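Local coordinates for protein amidohydrolase (Staphylococcus aureus, PDB 3NUR) that is a putative metal-dependent amidohydrolase that probably hydrolyses a carbon-nitrogen bond of a linear amide not yet identified, at residues A[162-166]-A[167-171]; A[199-203]-A[204-208]; A[220-223]-A[224-228]. One frame throughout, in Å; residues are numbered along the deposited sequence.

Interaction 1: A[162-166]-A[167-171]; sequences MGRAQ and DGFLD
A165 and G168 close a type I beta turn, pairing through their backbones as an isolated antiparallel bridge of the hydrogen-bonded kind. The amide of G168 gives a nearly straight bond to A165 O, its N 3.1 Å from that oxygen with an N-H...O angle of 166°, although the donor stands well above the carbonyl plane. The return bond, from A165 N to G168 O at 3.0 Å, is bent to 129° and weak. G168, the last residue of the turn, has backbone angles at which a side chain would press on the preceding carbonyl oxygen, which suits glycine.

Two pairs of side chains meet by their apolar parts. The methyl of A165 touches L170, CB to CD2 3.9 Å. R164 runs alongside F169 in the same direction, its CD 4.0 Å from CE1 of the ring, and the guanidinium plane stands at 88° to the ring. A bend at both chi2 and chi3 carries the R164 head past the phenyl group to its polar partners, P195 O for NH2 and the carboxylate of D227, in a salt bridge, for NH1. D167 is likewise engaged outside the turn: OD1, which lies 3.6 Å from A165 CB, is hydrogen-bonded to Y175 OH, and OD2 forms a salt bridge with K174. L170 N donates to H231 NE2. The chemistry thus divides: two backbone bonds of unequal strength shape the turn, while the charged ends of R164 and D167 are spent on tying it to neighbouring parts of the chain.

Interaction 2: A[199-203]-A[204-208]; sequences DIYQS and YYKGN
K206 sets CG over one face of the Y201 ring, a CH-pi contact in which that carbon stands 4.0 Å from the ring centroid, displaced toward the rim on the CE2 side. The ring is presented by the first torsion of Y201 (chi1 178°), which sets CG opposite the backbone N and beside the carbonyl carbon; the phenol then stands out from the helix, leaning slightly toward its C-terminal end, where K206 CG can cover it. Farther out, Q202 and K206 travel side by side: Q202 folds at chi2 and brings its amide against the lysine chain, OE1 lying 3.3 Å from K206 CD.

On another side of the turn, I200 reaches the edge of the Y205 ring, CG2 to CE2 3.8 Å, and Y205 CB rests 4.0 Å from Y201 CD1. Backbone bonds hold these groups in step. Y204 N donates to I200 O at 2.8 Å, whereas Y201 O takes two donors, Y205 N and, at 3.0 Å, K206 N. The K206 bond, five residues on, is of the wider pi type. A water lies within hydrogen-bonding distance of S203 O and K206 O, though it has more acceptors around it than protons.

Helix 198-205 packs on helix 211-218: Y201 touches A214 and A218 and its hydroxyl is hydrogen-bonded to E211, while the Y205 ring meets F217 edge-to-face.

Interaction 3: A[220-223]-A[224-228]; sequences FGYG and WHIDV
W224 spreads its indole beneath the backbone of F220, whose N stands 3.5 Å above one face, toward the rim. The F220 ring runs alongside in the same direction, CD2 3.8 Å from W224 CZ2, with the two ring planes at 88°. This placement follows from the first torsion of W224 (chi1 70°), which puts CG between the backbone N and the carbonyl carbon and turns the indole back toward the preceding loop.

H225 comes next. Its N donates a weak bond to Y222 O, and its imidazole turns an edge to F220 O; ND1 is hydrogen-bonded to E256. The amide of I226 makes the straighter bond to the same Y222 carbonyl, 3.1 Å from N to O, while its side chain crosses the Y222 ring obliquely, CG1 3.6 Å from CD1. At D227 the backbone N donates to G223 O at 3.0 Å, and the carboxylate leads away to its partner R164. V228 continues the helical pattern, its N bonded to W224 O.

This is the start of helix 223-237, with Y222 at the N-cap and its carbonyl accepting the opening bonds. The W224 side chain, in the first turn of this helix, lies about 7 Å from the bound calcium ion, near the metal site of a TIM-barrel amidohydrolase.

In the fold
From the N terminus the three contacts follow in series, none nested in or crossing another: interaction 1 closes a turn, interaction 2 runs along a helix and interaction 3 opens one. Interaction 1 shapes the loop after strand 159-162, before helix 176-185. Strand 189-192, which ends at the metal ligand H192, leads on to interaction 2, on helix 198-205 and the residues after it. Helix 211-218 then returns the chain to interaction 3, where helix 223-237 starts. A salt bridge joins the first and third, and the second meets the third where Y205 OH packs on G223. Interactions 1 and 2 do not touch, so interaction 3 links the barrel loop to the outlying helices.

Interaction 1: A[162-166]-A[167-171]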
loop_
_atom_site.group_PDB
_atom_site.type_symbol
_atom_site.label_atom_id
_atom_site.label_comp_id
_atom_site.label_asym_id
_atom_site.label_seq_id
_atom_site.Cartn_x
_atom_site.Cartn_y
_atom_site.Cartn_z
HETATM N N MSE A 162 5.766 -3.975 -2.323
HETATM C CA MSE A 162 6.737 -2.929 -2.035
HETATM C C MSE A 162 7.696 -2.747 -3.185
HETATM O O MSE A 162 8.285 -3.710 -3.671
HETATM C CB MSE A 162 7.502 -3.253 -0.748
HETATM C CG MSE A 162 6.827 -2.689 0.490
HETATM SE SE MSE A 162 7.635 -3.318 2.134
HETATM C CE MSE A 162 9.503 -3.755 1.445
ATOM N N GLY A 163 7.883 -1.499 -3.578
ATOM C CA GLY A 163 8.831 -1.146 -4.626
ATOM C C GLY A 163 8.463 -1.659 -5.990
ATOM O O GLY A 163 7.305 -1.576 -6.414
ATOM N N ARG A 164 9.467 -2.179 -6.688
ATOM C CA ARG A 164 9.303 -2.620 -8.055
ATOM C C ARG A 164 10.083 -3.910 -8.320
ATOM O O ARG A 164 10.791 -4.421 -7.442
ATOM C CB ARG A 164 9.696 -1.472 -9.029
ATOM C CG ARG A 164 11.182 -1.167 -9.096
ATOM C CD ARG A 164 11.522 0.321 -9.022
ATOM N NE ARG A 164 11.202 0.955 -7.736
ATOM C CZ ARG A 164 12.007 0.995 -6.671
ATOM N NH1 ARG A 164 11.633 1.636 -5.576
ATOM N NH2 ARG A 164 13.179 0.373 -6.689
ATOM N N ALA A 165 9.966 -4.421 -9.535
ATOM C CA ALA A 165 10.681 -5.623 -9.916
ATOM C C ALA A 165 12.169 -5.308 -10.186
ATOM O O ALA A 165 12.543 -4.146 -10.376
ATOM C CB ALA A 165 10.029 -6.214 -11.160
ATOM N N GLN A 166 13.018 -6.345 -10.228
ATOM C CA GLN A 166 14.455 -6.195 -10.503
ATOM C C GLN A 166 14.693 -5.550 -11.875
ATOM O O GLN A 166 15.713 -4.888 -12.071
ATOM C CB GLN A 166 15.148 -7.577 -10.415
ATOM C CG GLN A 166 16.668 -7.546 -10.356
ATOM C CD GLN A 166 17.289 -8.925 -10.240
ATOM O OE1 GLN A 166 18.157 -9.167 -9.392
ATOM N NE2 GLN A 166 16.884 -9.858 -11.102
ATOM N N ASP A 167 13.746 -5.716 -12.814
ATOM C CA ASP A 167 13.897 -5.158 -14.159
ATOM C C ASP A 167 13.034 -3.917 -14.446
ATOM O O ASP A 167 12.905 -3.503 -15.598
ATOM C CB ASP A 167 13.715 -6.260 -15.217
ATOM C CG ASP A 167 12.378 -6.984 -15.151
ATOM O OD1 ASP A 167 11.459 -6.490 -14.455
ATOM O OD2 ASP A 167 12.259 -8.058 -15.764
ATOM N N GLY A 168 12.459 -3.332 -13.404
ATOM C CA GLY A 168 11.666 -2.121 -13.569
ATOM C C GLY A 168 10.261 -2.154 -13.015
ATOM O O GLY A 168 9.928 -2.965 -12.144
ATOM N N PHE A 169 9.431 -1.231 -13.514
ATOM C CA PHE A 169 8.055 -1.073 -13.058
ATOM C C PHE A 169 7.158 -2.203 -13.522
ATOM O O PHE A 169 7.463 -2.897 -14.501
ATOM C CB PHE A 169 7.506 0.298 -13.491
ATOM C CG PHE A 169 8.193 1.485 -12.843
ATOM C CD1 PHE A 169 8.300 1.578 -11.457
ATOM C CD2 PHE A 169 8.657 2.543 -13.612
ATOM C CE1 PHE A 169 8.893 2.701 -10.851
ATOM C CE2 PHE A 169 9.238 3.671 -13.009
ATOM C CZ PHE A 169 9.342 3.743 -11.631
ATOM N N LEU A 170 6.044 -2.372 -12.808
ATOM C CA LEU A 170 5.073 -3.437 -13.051
ATOM C C LEU A 170 4.095 -3.211 -14.230
ATOM O O LEU A 170 3.157 -3.996 -14.409
ATOM C CB LEU A 170 4.395 -3.890 -11.734
ATOM C CG LEU A 170 5.344 -4.234 -10.540
ATOM C CD1 LEU A 170 4.571 -4.391 -9.228
ATOM C CD2 LEU A 170 6.176 -5.497 -10.794
ATOM N N ASP A 171 4.324 -2.152 -15.058
ATOM C CA ASP A 171 3.520 -1.934 -16.274
ATOM C C ASP A 171 3.982 -2.859 -17.415
ATOM O O ASP A 171 3.308 -2.948 -18.454
ATOM C CB ASP A 171 3.530 -0.460 -16.730
ATOM C CG ASP A 171 4.888 0.131 -17.049
ATOM O OD1 ASP A 171 5.897 -0.332 -16.453
ATOM O OD2 ASP A 171 4.938 1.111 -17.821
#

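Interaction 2: A[199-203]-A[204-208]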
loop_
_atom_site.group_PDB
_atom_site.type_symbol
_atom_site.label_atom_id
_atom_site.label_comp_id
_atom_site.label_asym_id
_atom_site.label_seq_id
_atom_site.Cartn_x
_atom_site.Cartn_y
_atom_site.Cartn_z
ATOM N N ASP A 199 20.897 4.033 -9.794
ATOM C CA ASP A 199 21.037 5.074 -10.813
ATOM C C ASP A 199 20.227 6.340 -10.457
ATOM O O ASP A 199 20.732 7.455 -10.605
ATOM C CB ASP A 199 20.819 4.516 -12.239
ATOM C CG ASP A 199 19.484 4.763 -12.901
ATOM O OD1 ASP A 199 18.699 3.801 -13.024
ATOM O OD2 ASP A 199 19.272 5.884 -13.408
ATOM N N ILE A 200 19.002 6.154 -9.913
ATOM C CA ILE A 200 18.172 7.273 -9.424
ATOM C C ILE A 200 18.854 7.904 -8.172
ATOM O O ILE A 200 18.929 9.138 -8.059
ATOM C CB ILE A 200 16.721 6.776 -9.122
ATOM C CG1 ILE A 200 15.981 6.267 -10.403
ATOM C CG2 ILE A 200 15.892 7.837 -8.357
ATOM C CD1 ILE A 200 15.912 7.225 -11.643
ATOM N N TYR A 201 19.343 7.065 -7.233
ATOM C CA TYR A 201 19.996 7.577 -6.025
ATOM C C TYR A 201 21.182 8.487 -6.385
ATOM O O TYR A 201 21.297 9.593 -5.839
ATOM C CB TYR A 201 20.466 6.429 -5.117
ATOM C CG TYR A 201 21.191 6.911 -3.876
ATOM C CD1 TYR A 201 20.540 7.687 -2.921
ATOM C CD2 TYR A 201 22.542 6.625 -3.676
ATOM C CE1 TYR A 201 21.202 8.138 -1.776
ATOM C CE2 TYR A 201 23.216 7.071 -2.533
ATOM C CZ TYR A 201 22.538 7.821 -1.584
ATOM O OH TYR A 201 23.189 8.261 -0.461
ATOM N N GLN A 202 22.050 8.018 -7.300
ATOM C CA GLN A 202 23.236 8.784 -7.720
ATOM C C GLN A 202 22.867 10.060 -8.515
ATOM O O GLN A 202 23.512 11.089 -8.332
ATOM C CB GLN A 202 24.198 7.896 -8.547
ATOM C CG GLN A 202 24.800 6.720 -7.790
ATOM C CD GLN A 202 25.850 7.118 -6.788
ATOM O OE1 GLN A 202 26.683 7.996 -7.034
ATOM N NE2 GLN A 202 25.847 6.458 -5.639
ATOM N N SER A 203 21.852 10.002 -9.390
ATOM C CA SER A 203 21.488 11.179 -10.197
ATOM C C SER A 203 20.685 12.225 -9.442
ATOM O O SER A 203 20.919 13.419 -9.616
ATOM C CB SER A 203 20.696 10.763 -11.437
ATOM O OG SER A 203 21.499 9.994 -12.317
ATOM N N TYR A 204 19.700 11.785 -8.653
ATOM C CA TYR A 204 18.777 12.703 -8.000
ATOM C C TYR A 204 19.020 13.041 -6.543
ATOM O O TYR A 204 18.611 14.122 -6.112
ATOM C CB TYR A 204 17.326 12.199 -8.167
ATOM C CG TYR A 204 16.567 12.746 -9.368
ATOM C CD1 TYR A 204 17.096 13.769 -10.151
ATOM C CD2 TYR A 204 15.294 12.276 -9.686
ATOM C CE1 TYR A 204 16.389 14.299 -11.230
ATOM C CE2 TYR A 204 14.573 12.799 -10.763
ATOM C CZ TYR A 204 15.120 13.822 -11.523
ATOM O OH TYR A 204 14.427 14.344 -12.586
ATOM N N TYR A 205 19.531 12.086 -5.752
ATOM C CA TYR A 205 19.605 12.281 -4.295
ATOM C C TYR A 205 20.963 12.541 -3.701
ATOM O O TYR A 205 21.048 13.250 -2.705
ATOM C CB TYR A 205 18.750 11.229 -3.538
ATOM C CG TYR A 205 17.329 11.245 -4.069
ATOM C CD1 TYR A 205 16.482 12.324 -3.818
ATOM C CD2 TYR A 205 16.874 10.247 -4.933
ATOM C CE1 TYR A 205 15.201 12.386 -4.371
ATOM C CE2 TYR A 205 15.604 10.310 -5.509
ATOM C CZ TYR A 205 14.780 11.393 -5.245
ATOM O OH TYR A 205 13.527 11.468 -5.820
ATOM N N LYS A 206 22.032 12.041 -4.329
ATOM C CA LYS A 206 23.368 12.396 -3.859
ATOM C C LYS A 206 23.579 13.853 -4.277
ATOM O O LYS A 206 23.215 14.237 -5.388
ATOM C CB LYS A 206 24.438 11.525 -4.531
ATOM C CG LYS A 206 24.501 10.112 -3.994
ATOM C CD LYS A 206 25.882 9.517 -4.210
ATOM C CE LYS A 206 26.832 9.728 -3.053
ATOM N NZ LYS A 206 28.152 9.089 -3.299
ATOM N N GLY A 207 24.113 14.655 -3.375
ATOM C CA GLY A 207 24.340 16.065 -3.670
ATOM C C GLY A 207 25.418 16.640 -2.784
ATOM O O GLY A 207 26.162 15.892 -2.151
ATOM N N ASN A 208 25.492 17.971 -2.727
ATOM C CA ASN A 208 26.505 18.675 -1.940
ATOM C C ASN A 208 26.091 18.827 -0.489
ATOM O O ASN A 208 25.807 19.925 0.001
ATOM C CB ASN A 208 26.837 20.011 -2.596
ATOM C CG ASN A 208 28.095 20.657 -2.073
ATOM O OD1 ASN A 208 28.846 20.081 -1.278
ATOM N ND2 ASN A 208 28.379 21.843 -2.547
HETATM O O HOH W 1 25.670 13.360 -7.691
HETATM O O HOH W 2 22.713 14.895 -8.145
#

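Interaction 3: A[220-223]-A[224-228]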
loop_
_atom_site.group_PDB
_atom_site.type_symbol
_atom_site.label_atom_id
_atom_site.label_comp_id
_atom_site.label_asym_id
_atom_site.label_seq_id
_atom_site.Cartn_x
_atom_site.Cartn_y
_atom_site.Cartn_z
ATOM N N PHE A 220 12.369 7.922 2.834
ATOM C CA PHE A 220 11.146 8.497 3.443
ATOM C C PHE A 220 11.048 10.022 3.483
ATOM O O PHE A 220 9.969 10.552 3.734
ATOM C CB PHE A 220 10.875 7.881 4.842
ATOM C CG PHE A 220 12.101 7.629 5.682
ATOM C CD1 PHE A 220 12.972 8.664 6.002
ATOM C CD2 PHE A 220 12.394 6.350 6.150
ATOM C CE1 PHE A 220 14.115 8.432 6.779
ATOM C CE2 PHE A 220 13.540 6.117 6.926
ATOM C CZ PHE A 220 14.398 7.160 7.225
ATOM N N GLY A 221 12.164 10.713 3.288
ATOM C CA GLY A 221 12.167 12.170 3.254
ATOM C C GLY A 221 11.505 12.742 2.010
ATOM O O GLY A 221 10.947 13.852 2.053
ATOM N N TYR A 222 11.532 11.970 0.882
ATOM C CA TYR A 222 11.012 12.439 -0.408
ATOM C C TYR A 222 11.057 11.368 -1.506
ATOM O O TYR A 222 10.026 11.053 -2.083
ATOM C CB TYR A 222 11.847 13.668 -0.890
ATOM C CG TYR A 222 11.108 14.670 -1.756
ATOM C CD1 TYR A 222 11.298 14.707 -3.135
ATOM C CD2 TYR A 222 10.246 15.606 -1.193
ATOM C CE1 TYR A 222 10.674 15.679 -3.927
ATOM C CE2 TYR A 222 9.607 16.568 -1.975
ATOM C CZ TYR A 222 9.786 16.571 -3.346
ATOM O OH TYR A 222 9.139 17.518 -4.111
ATOM N N GLY A 223 12.262 10.895 -1.824
ATOM C CA GLY A 223 12.565 10.045 -2.958
ATOM C C GLY A 223 11.736 8.799 -3.197
ATOM O O GLY A 223 11.325 8.549 -4.335
ATOM N N TRP A 224 11.543 7.971 -2.168
ATOM C CA TRP A 224 10.813 6.744 -2.460
ATOM C C TRP A 224 9.317 6.957 -2.644
ATOM O O TRP A 224 8.642 6.115 -3.228
ATOM C CB TRP A 224 11.238 5.558 -1.589
ATOM C CG TRP A 224 10.868 5.577 -0.126
ATOM C CD1 TRP A 224 9.794 6.186 0.451
ATOM C CD2 TRP A 224 11.433 4.725 0.879
ATOM N NE1 TRP A 224 9.689 5.813 1.774
ATOM C CE2 TRP A 224 10.684 4.918 2.063
ATOM C CE3 TRP A 224 12.517 3.828 0.897
ATOM C CZ2 TRP A 224 11.003 4.267 3.269
ATOM C CZ3 TRP A 224 12.844 3.202 2.094
ATOM C CH2 TRP A 224 12.085 3.407 3.257
ATOM N N HIS A 225 8.833 8.134 -2.213
ATOM C CA HIS A 225 7.435 8.553 -2.390
ATOM C C HIS A 225 7.249 9.048 -3.832
ATOM O O HIS A 225 6.284 8.672 -4.508
ATOM C CB HIS A 225 7.079 9.616 -1.338
ATOM C CG HIS A 225 7.196 9.048 0.046
ATOM N ND1 HIS A 225 6.325 8.075 0.496
ATOM C CD2 HIS A 225 8.140 9.263 0.997
ATOM C CE1 HIS A 225 6.743 7.750 1.717
ATOM N NE2 HIS A 225 7.826 8.448 2.065
ATOM N N ILE A 226 8.208 9.854 -4.327
ATOM C CA ILE A 226 8.208 10.301 -5.723
ATOM C C ILE A 226 8.180 9.050 -6.609
ATOM O O ILE A 226 7.362 8.955 -7.534
ATOM C CB ILE A 226 9.492 11.134 -6.001
ATOM C CG1 ILE A 226 9.453 12.489 -5.270
ATOM C CG2 ILE A 226 9.769 11.267 -7.507
ATOM C CD1 ILE A 226 8.444 13.596 -5.845
ATOM N N ASP A 227 9.048 8.070 -6.275
ATOM C CA ASP A 227 9.157 6.827 -7.030
ATOM C C ASP A 227 7.838 6.033 -7.142
ATOM O O ASP A 227 7.430 5.655 -8.253
ATOM C CB ASP A 227 10.289 5.991 -6.443
ATOM C CG ASP A 227 10.584 4.742 -7.211
ATOM O OD1 ASP A 227 11.548 4.754 -8.006
ATOM O OD2 ASP A 227 9.912 3.714 -6.948
ATOM N N VAL A 228 7.155 5.798 -6.007
ATOM C CA VAL A 228 5.903 5.030 -6.041
ATOM C C VAL A 228 4.770 5.743 -6.802
ATOM O O VAL A 228 3.991 5.072 -7.481
ATOM C CB VAL A 228 5.520 4.437 -4.668
ATOM C CG1 VAL A 228 5.258 5.532 -3.668
ATOM C CG2 VAL A 228 4.332 3.482 -4.775
#